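L-lysine 6-monooxygenase involved in desferrioxamine biosynthesis (Erwinia amylovora CFBP1430, PDB 5O8P) probably catalyses the FAD- and NADPH-dependent N-hydroxylation of cadaverine, a step on the way to the siderophore desferrioxamine. Local coordinates at residues B[124-129]-B[135-140]; B[193-198]-B[209-214]; B[202-207]-B[222-227]; B[406-411]-B[416-421]. One frame throughout, in Å; residues are numbered along the deposited sequence.

Contact 1. Residues B[124-129]-B[135-140]; sequences EYVSYD and YRVRST
Two amide groups converge on the carbonyl oxygen of Arg138: Glu124 N lies 2.8 Å from Arg138 O with a nearly straight N-H...O angle of 172°, while Tyr125 N makes a weaker, longer bond to the same oxygen. Two successive residues facing one across the strand pair define a classic beta bulge. The return bond, Arg138 N to Tyr125 O, measures 2.7 Å. Farther along, Ser127 and Arg136 exchange both of their backbone bonds as an antiparallel hydrogen-bonded pair. The segments thus form the body of the antiparallel beta hairpin 121-129/134-141; strand 147-152 continues the sheet beyond 135-140, and Val137 touches Val123, a residue of the FAD site.

Opposite faces carry different chemistry. On one, the Arg138 guanidinium is laid over Tyr125 so that CB of Tyr125 sits against one face of the group, 3.5 Å from Arg138 NH2, with the ring plane only 12° from the guanidinium plane. The Arg136 chain runs extended until a bend at chi3 (-57°) swings its head toward Asp129, where NH2 donates to OD2 at 2.6 Å in a salt bridge. Asp129 OD2 lies in the guanidinium plane and is met on its anti side, somewhat out of the carboxylate plane. Arg136 NH1 has a second acidic partner, Glu149. On the other face, Tyr128 turns its edge to the ring of Tyr135: CD1 of Tyr128 stands over the ring centre, the centroids are 5.0 Å apart, and Arg356 meets both tyrosines, by cation-pi with Tyr128 and by a hydrogen bond to the Tyr135 hydroxyl. Val126 CG1 approaches Val137 CG2 at 4.2 Å.

Contact 2. Residues B[193-198]-B[209-214]; sequences RSITVL and YDLLTD
Ile195 and Leu211 meet tip to tip, and their methyl groups make up the close part of the contact, spanning a gap of 8.8 Å between Ile195 CA and Leu211 CA. The shortest approach is Ile195 CG2 to Leu211 CD1, 3.7 Å; Ile195 CD1 adds a second touch, 4.0 Å from Leu211 CD2, so that both branches of the leucine are engaged by one isoleucine. In Ile195 a chi1 of -56° puts CG2 anti to the backbone N and CG1 beside it, with CD1 carried on by the extended chi2 (169°). Leu211 points from helix 202-213 toward the strand.

The packing slackens toward Val197, whose CG2 reaches only to 4.3 Å from Leu211 CD1. With 113 Å² buried in total, the joint rests on three side chains, all of them buried. Leu211 is also hemmed in by Leu222 of the adjoining strand and by Tyr182 and Gln190 of helix 182-190, so the packing extends past the two segments.

Away from the strand the helix has a different, polar character. There Thr213 is exposed, and its OG1 donates to Tyr209 O at 2.9 Å; Thr213 N binds the same oxygen from the opposite face of the carbonyl plane. Toward helix 182-190, the carboxylate of Asp210 is paired with Lys186. Parallel strands 194-198 and 221-225, joined through helix 202-213, which packs on their sheet, make a beta-alpha-beta unit, consistent with a Rossmann-type domain, whose Ser200 and Ser203 bind NADP(+).

Contact 3. Residues B[202-207]-B[222-227]; sequences QSAAEI and LNWITR
Trp224 gives up the most surface in this contact, 61 Å², with Ala205 and Ala204 contributing 27 and 26 Å² from the facing helix. The indole extends from strand 221-225 with CG anti to the backbone N (chi1 -166°), which carries the bicyclic ring across the gap between the elements; the nearest CA atoms, those of Ala204 and Trp224, are 8.4 Å apart. The far end of the six-membered ring does most of the touching: Trp224 CH2 lies 3.7 Å from Ala205 CB and equally near Ala205 CA, so it meets main chain as well as methyl. The pyrrole portion is met by the preceding alanine, Ala204 CB standing 3.9 Å from Trp224 NE1. Ala204 CB and Ala205 CA both approach obliquely to the ring. Methyl side chains at two successive helical positions let the broad ring lie close to the helix backbone.

The indole nitrogen is satisfied elsewhere, by a hydrogen bond to Gly199 O in the turn before the helix. Thus one side chain is bonded to the turn and packed on the first turn of the helix. Ala204 fits the last position of a GxGxxA pattern, probably the dinucleotide-binding turn; Ser200 and Ser203 bind NADP(+), which is absent from this chain. On the helix's other side, Gln202 NE2 donates to Glu206 OE2 at 2.9 Å, and Glu206 also bridges to Arg100.

Around the pair, Tyr208 stacks on the indole and Phe231 meets it with planes at about 50°, Ile282 and Leu278 of helix 276-290 pack against Trp224 and Ala205 respectively, and Val197 of strand 194-198 lies against Ala204.

Contact 4. Residues B[406-411]-B[416-421]; sequences LLREIT and YPVERQ
The C-terminal chain after helix 399-410 packs back on its last turns, and segment 416-421 does so without regular secondary structure. Leu407 CD1 meets the rim of the Tyr416 ring, near the ring plane, at 3.8 Å from CE2. Tyr416 reaches it with CG anti to its carbonyl carbon (chi1 -65°), and its hydroxyl is bonded to Leu26 O, which ties the ring to the end of helix 18-27; Leu23 and Leu26 of that helix also pack on Leu407.

The next residue, Arg408, reaches over Val418. The chain is extended as far as a bend at chi3 (68°), which places NH1 against the branch point of the valine, 3.4 Å from Val418 CB. This is van der Waals contact; the charge of NH1 is met by Glu414, whose other oxygen accepts from Val418 N. The glutamate therefore links helix and tail from the intervening loop.

The same chain borders a second subunit: Pro417 O and Glu419 both bind Lys82 of that subunit. The arrangement is that of a carboxy-terminal extension folded back along a helix, away from the annotated cofactor sites.

Contacts 2 and 3 share helix 202-213 and the parallel sheet whose neighbouring strands are 194-198 and 221-225; their centres are about 8 Å apart, and the strands are joined directly, with Ile195 O 2.8 Å from Asn223 N. Both are buried and apolar across the interface, aliphatic in the first and aromatic on alanine in the second. Contacts 1 and 4 are partly buried. Contact 1, its centre about 41 Å from that of contact 3 and on the opposite side of the chain's centre, relies on backbone bonding and a salt bridge, with its Glu124 end near the FAD. Contact 4 has the least regular backbone, mixes apolar and arginine packing, and adjoins a second subunit.

Contact 1. Residues B[124-129]-B[135-140]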
# COMPACT_ATOMS: atom_id res chain seq x y z
N GLU B 124 -10.84 -3.49 48.66
CA GLU B 124 -12.23 -3.70 49.09
C GLU B 124 -12.92 -2.43 49.57
O GLU B 124 -14.13 -2.29 49.39
CB GLU B 124 -12.33 -4.79 50.18
CG GLU B 124 -11.68 -6.11 49.75
CD GLU B 124 -12.55 -7.35 49.82
OE1 GLU B 124 -13.47 -7.39 50.67
OE2 GLU B 124 -12.27 -8.30 49.05
N TYR B 125 -12.17 -1.53 50.18
CA TYR B 125 -12.73 -0.27 50.69
C TYR B 125 -11.64 0.81 50.71
O TYR B 125 -10.46 0.51 50.94
CB TYR B 125 -13.30 -0.50 52.09
CG TYR B 125 -14.16 0.63 52.64
CD1 TYR B 125 -15.43 0.91 52.09
CD2 TYR B 125 -13.73 1.40 53.75
CE1 TYR B 125 -16.23 1.93 52.62
CE2 TYR B 125 -14.51 2.42 54.27
CZ TYR B 125 -15.76 2.68 53.71
OH TYR B 125 -16.53 3.69 54.24
N VAL B 126 -12.04 2.04 50.45
CA VAL B 126 -11.15 3.20 50.55
C VAL B 126 -11.87 4.26 51.36
O VAL B 126 -13.07 4.42 51.24
CB VAL B 126 -10.80 3.78 49.16
CG1 VAL B 126 -9.84 4.95 49.30
CG2 VAL B 126 -10.18 2.71 48.27
N SER B 127 -11.12 4.99 52.18
CA SER B 127 -11.68 6.04 53.02
C SER B 127 -10.65 7.13 53.27
O SER B 127 -9.45 6.89 53.11
CB SER B 127 -12.16 5.44 54.35
OG SER B 127 -11.14 4.66 54.94
N TYR B 128 -11.14 8.32 53.62
CA TYR B 128 -10.27 9.46 53.94
C TYR B 128 -10.15 9.61 55.43
O TYR B 128 -11.14 9.84 56.12
CB TYR B 128 -10.80 10.77 53.34
CG TYR B 128 -9.84 11.94 53.50
CD1 TYR B 128 -8.62 11.96 52.83
CD2 TYR B 128 -10.14 13.01 54.35
CE1 TYR B 128 -7.72 13.00 52.97
CE2 TYR B 128 -9.25 14.07 54.50
CZ TYR B 128 -8.04 14.06 53.80
OH TYR B 128 -7.15 15.10 53.94
N ASP B 129 -8.92 9.51 55.92
CA ASP B 129 -8.62 9.68 57.34
C ASP B 129 -8.45 11.16 57.66
O ASP B 129 -7.45 11.76 57.28
CB ASP B 129 -7.34 8.90 57.66
CG ASP B 129 -7.15 8.68 59.13
OD1 ASP B 129 -7.16 9.68 59.91
OD2 ASP B 129 -6.97 7.48 59.47
N TYR B 135 -5.41 9.09 52.46
CA TYR B 135 -6.34 8.02 52.06
C TYR B 135 -5.89 6.66 52.61
O TYR B 135 -4.70 6.34 52.64
CB TYR B 135 -6.53 7.99 50.53
CG TYR B 135 -7.34 9.17 50.02
CD1 TYR B 135 -8.74 9.14 50.06
CD2 TYR B 135 -6.72 10.32 49.55
CE1 TYR B 135 -9.50 10.22 49.62
CE2 TYR B 135 -7.46 11.41 49.12
CZ TYR B 135 -8.85 11.36 49.15
OH TYR B 135 -9.57 12.45 48.71
N ARG B 136 -6.88 5.88 53.04
CA ARG B 136 -6.65 4.57 53.65
C ARG B 136 -7.30 3.54 52.75
O ARG B 136 -8.51 3.58 52.58
CB ARG B 136 -7.29 4.56 55.04
CG ARG B 136 -7.27 3.24 55.78
CD ARG B 136 -7.90 3.37 57.17
NE ARG B 136 -7.23 4.41 57.97
CZ ARG B 136 -6.05 4.26 58.58
NH1 ARG B 136 -5.36 3.11 58.51
NH2 ARG B 136 -5.55 5.29 59.27
N VAL B 137 -6.51 2.64 52.18
CA VAL B 137 -6.97 1.66 51.18
C VAL B 137 -6.92 0.26 51.79
O VAL B 137 -5.84 -0.24 52.06
CB VAL B 137 -6.04 1.68 49.94
CG1 VAL B 137 -6.40 0.58 48.94
CG2 VAL B 137 -6.08 3.05 49.28
N ARG B 138 -8.08 -0.36 52.00
CA ARG B 138 -8.14 -1.70 52.61
C ARG B 138 -8.17 -2.77 51.52
O ARG B 138 -9.11 -2.85 50.73
CB ARG B 138 -9.36 -1.82 53.54
CG ARG B 138 -9.17 -2.83 54.68
CD ARG B 138 -10.36 -2.89 55.63
NE ARG B 138 -11.59 -3.30 54.91
CZ ARG B 138 -12.80 -2.72 54.97
NH1 ARG B 138 -13.04 -1.67 55.76
NH2 ARG B 138 -13.79 -3.21 54.23
N SER B 139 -7.12 -3.60 51.50
CA SER B 139 -6.99 -4.70 50.55
C SER B 139 -7.24 -6.06 51.19
O SER B 139 -7.28 -6.19 52.42
CB SER B 139 -5.59 -4.69 49.94
OG SER B 139 -4.67 -5.42 50.73
N THR B 140 -7.39 -7.06 50.33
CA THR B 140 -7.52 -8.46 50.74
C THR B 140 -6.65 -9.28 49.80
O THR B 140 -6.82 -9.18 48.59
CB THR B 140 -8.99 -8.93 50.63
OG1 THR B 140 -9.78 -8.33 51.67
CG2 THR B 140 -9.11 -10.44 50.76

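Contact 2. Residues B[193-198]-B[209-214]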
# COMPACT_ATOMS: atom_id res chain seq x y z
N ARG B 193 -25.27 -24.65 14.28
CA ARG B 193 -25.78 -24.49 12.92
C ARG B 193 -25.73 -23.04 12.45
O ARG B 193 -25.59 -22.80 11.25
CB ARG B 193 -27.23 -24.99 12.79
CG ARG B 193 -27.37 -26.48 12.56
CD ARG B 193 -28.83 -26.84 12.28
NE ARG B 193 -29.12 -28.25 12.51
CZ ARG B 193 -29.23 -28.84 13.70
NH1 ARG B 193 -29.07 -28.16 14.84
NH2 ARG B 193 -29.49 -30.15 13.77
N SER B 194 -25.90 -22.10 13.38
CA SER B 194 -25.90 -20.67 13.07
C SER B 194 -25.24 -19.87 14.19
O SER B 194 -25.41 -20.20 15.36
CB SER B 194 -27.33 -20.17 12.84
OG SER B 194 -28.16 -20.48 13.95
N ILE B 195 -24.49 -18.84 13.81
CA ILE B 195 -23.84 -17.93 14.75
C ILE B 195 -24.20 -16.51 14.34
O ILE B 195 -24.26 -16.23 13.15
CB ILE B 195 -22.30 -18.06 14.72
CG1 ILE B 195 -21.87 -19.51 14.98
CG2 ILE B 195 -21.64 -17.09 15.71
CD1 ILE B 195 -20.40 -19.77 14.71
N THR B 196 -24.44 -15.64 15.31
CA THR B 196 -24.74 -14.24 15.03
C THR B 196 -23.88 -13.32 15.88
O THR B 196 -23.99 -13.32 17.10
CB THR B 196 -26.23 -13.93 15.28
OG1 THR B 196 -27.03 -14.71 14.38
CG2 THR B 196 -26.53 -12.44 15.07
N VAL B 197 -23.03 -12.54 15.23
CA VAL B 197 -22.29 -11.50 15.92
C VAL B 197 -23.16 -10.25 16.00
O VAL B 197 -23.61 -9.73 14.99
CB VAL B 197 -20.96 -11.20 15.23
CG1 VAL B 197 -20.21 -10.12 15.98
CG2 VAL B 197 -20.13 -12.47 15.13
N LEU B 198 -23.37 -9.76 17.21
CA LEU B 198 -24.21 -8.61 17.47
C LEU B 198 -23.30 -7.48 17.99
O LEU B 198 -22.63 -7.66 19.00
CB LEU B 198 -25.29 -9.01 18.46
CG LEU B 198 -26.58 -8.22 18.39
CD1 LEU B 198 -27.75 -9.10 18.77
CD2 LEU B 198 -26.51 -6.99 19.29
N TYR B 209 -14.64 -11.95 11.07
CA TYR B 209 -13.60 -12.42 10.17
C TYR B 209 -13.06 -13.80 10.56
O TYR B 209 -12.82 -14.65 9.70
CB TYR B 209 -12.45 -11.39 10.10
CG TYR B 209 -11.45 -11.71 9.03
CD1 TYR B 209 -11.67 -11.36 7.71
CD2 TYR B 209 -10.29 -12.40 9.34
CE1 TYR B 209 -10.76 -11.67 6.72
CE2 TYR B 209 -9.36 -12.71 8.36
CZ TYR B 209 -9.61 -12.35 7.06
OH TYR B 209 -8.70 -12.65 6.10
N ASP B 210 -12.86 -14.00 11.86
CA ASP B 210 -12.31 -15.27 12.38
C ASP B 210 -13.24 -16.43 12.03
O ASP B 210 -12.78 -17.45 11.53
CB ASP B 210 -12.13 -15.18 13.90
CG ASP B 210 -11.16 -16.22 14.44
OD1 ASP B 210 -9.99 -16.19 14.03
OD2 ASP B 210 -11.57 -17.01 15.33
N LEU B 211 -14.54 -16.23 12.27
CA LEU B 211 -15.55 -17.25 11.98
C LEU B 211 -15.77 -17.44 10.48
O LEU B 211 -15.94 -18.57 10.04
CB LEU B 211 -16.89 -16.90 12.67
CG LEU B 211 -16.86 -16.91 14.20
CD1 LEU B 211 -18.14 -16.32 14.78
CD2 LEU B 211 -16.63 -18.31 14.73
N LEU B 212 -15.75 -16.35 9.72
CA LEU B 212 -15.91 -16.40 8.25
C LEU B 212 -14.83 -17.25 7.59
O LEU B 212 -15.09 -17.94 6.61
CB LEU B 212 -15.91 -14.99 7.65
CG LEU B 212 -16.14 -14.87 6.13
CD1 LEU B 212 -17.45 -15.52 5.71
CD2 LEU B 212 -16.14 -13.40 5.71
N THR B 213 -13.62 -17.19 8.13
CA THR B 213 -12.51 -18.02 7.69
C THR B 213 -12.86 -19.50 7.64
O THR B 213 -12.48 -20.19 6.71
CB THR B 213 -11.29 -17.78 8.60
OG1 THR B 213 -10.85 -16.42 8.45
CG2 THR B 213 -10.14 -18.73 8.28
N ASP B 214 -13.61 -20.00 8.63
CA ASP B 214 -13.97 -21.42 8.70
C ASP B 214 -15.43 -21.72 8.33
O ASP B 214 -15.95 -22.78 8.69
CB ASP B 214 -13.66 -21.95 10.11
CG ASP B 214 -12.22 -21.72 10.54
OD1 ASP B 214 -11.31 -21.74 9.68
OD2 ASP B 214 -12.01 -21.52 11.75

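Contact 3. Residues B[202-207]-B[222-227]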
# COMPACT_ATOMS: atom_id res chain seq x y z
N GLN B 202 -14.55 -3.03 16.56
CA GLN B 202 -13.37 -3.76 16.12
C GLN B 202 -13.44 -5.21 16.57
O GLN B 202 -13.04 -6.11 15.82
CB GLN B 202 -12.09 -3.11 16.67
CG GLN B 202 -10.77 -3.78 16.30
CD GLN B 202 -10.45 -3.72 14.82
OE1 GLN B 202 -10.99 -2.90 14.08
NE2 GLN B 202 -9.57 -4.60 14.36
N SER B 203 -13.95 -5.46 17.79
CA SER B 203 -14.04 -6.84 18.32
C SER B 203 -15.00 -7.68 17.49
O SER B 203 -14.65 -8.79 17.09
CB SER B 203 -14.44 -6.84 19.79
OG SER B 203 -13.34 -6.45 20.58
N ALA B 204 -16.19 -7.13 17.25
CA ALA B 204 -17.19 -7.76 16.39
C ALA B 204 -16.59 -8.15 15.05
O ALA B 204 -16.73 -9.29 14.60
CB ALA B 204 -18.37 -6.81 16.17
N ALA B 205 -15.90 -7.21 14.42
CA ALA B 205 -15.34 -7.44 13.10
C ALA B 205 -14.27 -8.52 13.12
O ALA B 205 -14.25 -9.38 12.25
CB ALA B 205 -14.79 -6.16 12.51
N GLU B 206 -13.38 -8.47 14.12
CA GLU B 206 -12.31 -9.47 14.24
C GLU B 206 -12.87 -10.87 14.41
O GLU B 206 -12.36 -11.81 13.80
CB GLU B 206 -11.41 -9.16 15.42
CG GLU B 206 -10.46 -8.03 15.13
CD GLU B 206 -9.67 -7.57 16.33
OE1 GLU B 206 -9.92 -8.05 17.46
OE2 GLU B 206 -8.79 -6.70 16.15
N ILE B 207 -13.92 -10.98 15.23
CA ILE B 207 -14.63 -12.22 15.44
C ILE B 207 -15.31 -12.66 14.16
O ILE B 207 -15.15 -13.80 13.76
CB ILE B 207 -15.67 -12.11 16.59
CG1 ILE B 207 -14.94 -12.07 17.92
CG2 ILE B 207 -16.68 -13.25 16.57
CD1 ILE B 207 -15.81 -11.73 19.11
N LEU B 222 -23.52 -17.55 9.27
CA LEU B 222 -22.76 -16.54 9.97
C LEU B 222 -23.38 -15.17 9.74
O LEU B 222 -23.26 -14.58 8.66
CB LEU B 222 -21.31 -16.58 9.52
CG LEU B 222 -20.37 -15.64 10.25
CD1 LEU B 222 -20.40 -15.91 11.75
CD2 LEU B 222 -18.95 -15.77 9.71
N ASN B 223 -24.04 -14.66 10.78
CA ASN B 223 -24.76 -13.40 10.70
C ASN B 223 -24.05 -12.29 11.45
O ASN B 223 -23.22 -12.57 12.32
CB ASN B 223 -26.17 -13.60 11.23
CG ASN B 223 -26.91 -14.70 10.49
OD1 ASN B 223 -26.77 -14.84 9.28
ND2 ASN B 223 -27.66 -15.50 11.22
N TRP B 224 -24.34 -11.05 11.07
CA TRP B 224 -23.79 -9.87 11.73
C TRP B 224 -24.88 -8.82 11.76
O TRP B 224 -25.33 -8.37 10.71
CB TRP B 224 -22.59 -9.35 10.97
CG TRP B 224 -21.72 -8.35 11.70
CD1 TRP B 224 -21.97 -7.75 12.91
CD2 TRP B 224 -20.49 -7.80 11.23
NE1 TRP B 224 -20.94 -6.91 13.24
CE2 TRP B 224 -20.03 -6.91 12.22
CE3 TRP B 224 -19.74 -7.98 10.07
CZ2 TRP B 224 -18.83 -6.19 12.09
CZ3 TRP B 224 -18.55 -7.26 9.92
CH2 TRP B 224 -18.11 -6.38 10.94
N ILE B 225 -25.31 -8.43 12.95
CA ILE B 225 -26.35 -7.43 13.10
C ILE B 225 -25.76 -6.31 13.92
O ILE B 225 -25.08 -6.58 14.88
CB ILE B 225 -27.58 -8.01 13.81
CG1 ILE B 225 -28.17 -9.14 12.94
CG2 ILE B 225 -28.61 -6.92 14.11
CD1 ILE B 225 -29.31 -9.89 13.59
N THR B 226 -26.01 -5.06 13.53
CA THR B 226 -25.50 -3.90 14.28
C THR B 226 -26.53 -2.79 14.35
O THR B 226 -27.35 -2.63 13.45
CB THR B 226 -24.18 -3.36 13.68
OG1 THR B 226 -23.83 -2.14 14.34
CG2 THR B 226 -24.30 -3.08 12.17
N ARG B 227 -26.50 -2.03 15.45
CA ARG B 227 -27.33 -0.83 15.59
C ARG B 227 -26.76 0.32 14.75
O ARG B 227 -27.50 1.20 14.32
CB ARG B 227 -27.45 -0.38 17.06
CG ARG B 227 -28.48 0.73 17.28
CD ARG B 227 -27.99 1.82 18.24
NE ARG B 227 -27.92 1.31 19.61
CZ ARG B 227 -28.92 1.32 20.50
NH1 ARG B 227 -30.12 1.82 20.19
NH2 ARG B 227 -28.72 0.82 21.72

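Contact 4. Residues B[406-411]-B[416-421]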
# COMPACT_ATOMS: atom_id res chain seq x y z
N LEU B 406 -0.20 13.32 35.29
CA LEU B 406 -0.39 12.75 36.60
C LEU B 406 0.89 12.90 37.39
O LEU B 406 0.86 13.37 38.52
CB LEU B 406 -0.78 11.28 36.52
CG LEU B 406 -2.17 10.94 35.98
CD1 LEU B 406 -2.33 9.43 35.98
CD2 LEU B 406 -3.25 11.62 36.79
N LEU B 407 2.02 12.52 36.79
CA LEU B 407 3.30 12.65 37.48
C LEU B 407 3.63 14.09 37.82
O LEU B 407 4.22 14.35 38.85
CB LEU B 407 4.44 11.98 36.71
CG LEU B 407 4.41 10.45 36.84
CD1 LEU B 407 5.41 9.77 35.94
CD2 LEU B 407 4.65 10.02 38.29
N ARG B 408 3.21 15.04 36.99
CA ARG B 408 3.41 16.47 37.28
C ARG B 408 2.60 16.93 38.50
O ARG B 408 3.08 17.74 39.30
CB ARG B 408 3.07 17.32 36.05
CG ARG B 408 3.53 18.77 36.14
CD ARG B 408 3.31 19.46 34.80
NE ARG B 408 1.87 19.60 34.52
CZ ARG B 408 1.31 19.70 33.31
NH1 ARG B 408 2.04 19.64 32.19
NH2 ARG B 408 -0.02 19.82 33.23
N GLU B 409 1.39 16.42 38.65
CA GLU B 409 0.57 16.76 39.80
C GLU B 409 1.07 16.08 41.08
O GLU B 409 1.22 16.72 42.11
CB GLU B 409 -0.88 16.39 39.56
CG GLU B 409 -1.61 17.30 38.58
CD GLU B 409 -1.82 18.71 39.09
OE1 GLU B 409 -1.75 18.95 40.33
OE2 GLU B 409 -2.05 19.59 38.24
N ILE B 410 1.33 14.78 40.97
CA ILE B 410 1.84 13.98 42.07
C ILE B 410 3.14 14.56 42.62
O ILE B 410 3.21 14.89 43.80
CB ILE B 410 2.05 12.51 41.65
CG1 ILE B 410 0.70 11.82 41.46
CG2 ILE B 410 2.89 11.76 42.69
CD1 ILE B 410 0.78 10.56 40.62
N THR B 411 4.15 14.69 41.77
CA THR B 411 5.38 15.41 42.16
C THR B 411 5.21 16.72 41.51
O THR B 411 5.02 16.73 40.31
CB THR B 411 6.72 14.81 41.72
OG1 THR B 411 7.72 15.85 41.67
CG2 THR B 411 6.69 14.11 40.40
N TYR B 416 8.36 14.41 33.15
CA TYR B 416 8.46 14.13 31.73
C TYR B 416 7.76 15.27 31.01
O TYR B 416 6.63 15.62 31.40
CB TYR B 416 7.77 12.83 31.41
CG TYR B 416 8.43 11.64 32.05
CD1 TYR B 416 9.59 11.09 31.51
CD2 TYR B 416 7.90 11.05 33.18
CE1 TYR B 416 10.19 9.99 32.09
CE2 TYR B 416 8.48 9.94 33.76
CZ TYR B 416 9.63 9.40 33.20
OH TYR B 416 10.23 8.30 33.76
N PRO B 417 8.41 15.85 29.98
CA PRO B 417 7.87 17.04 29.35
C PRO B 417 6.53 16.76 28.67
O PRO B 417 6.38 15.77 27.98
CB PRO B 417 8.95 17.43 28.33
CG PRO B 417 9.64 16.16 28.01
CD PRO B 417 9.58 15.32 29.25
N VAL B 418 5.58 17.65 28.91
CA VAL B 418 4.21 17.48 28.49
C VAL B 418 3.96 18.50 27.39
O VAL B 418 3.95 19.72 27.65
CB VAL B 418 3.25 17.74 29.67
CG1 VAL B 418 1.82 17.45 29.26
CG2 VAL B 418 3.65 16.91 30.89
N GLU B 419 3.75 18.01 26.17
CA GLU B 419 3.47 18.86 25.04
C GLU B 419 2.16 19.62 25.26
O GLU B 419 1.19 19.06 25.77
CB GLU B 419 3.43 18.05 23.75
CG GLU B 419 4.81 17.60 23.28
CD GLU B 419 5.23 16.23 23.77
OE1 GLU B 419 4.71 15.77 24.82
OE2 GLU B 419 6.10 15.61 23.10
N ARG B 420 2.20 20.92 25.00
CA ARG B 420 0.98 21.74 24.94
C ARG B 420 0.42 21.84 23.53
O ARG B 420 -0.73 22.22 23.37
CB ARG B 420 1.26 23.15 25.43
CG ARG B 420 1.80 23.26 26.84
CD ARG B 420 1.59 24.65 27.44
NE ARG B 420 2.48 24.91 28.59
CZ ARG B 420 2.18 24.74 29.89
NH1 ARG B 420 0.99 24.29 30.31
NH2 ARG B 420 3.11 25.02 30.81
N GLN B 421 1.23 21.55 22.52
CA GLN B 421 0.89 21.89 21.13
C GLN B 421 1.67 21.05 20.13
O GLN B 421 2.82 21.35 19.85
CB GLN B 421 1.11 23.40 20.87
CG GLN B 421 0.73 23.85 19.46
CD GLN B 421 -0.03 25.16 19.42
OE1 GLN B 421 -0.73 25.52 20.37
NE2 GLN B 421 0.10 25.87 18.32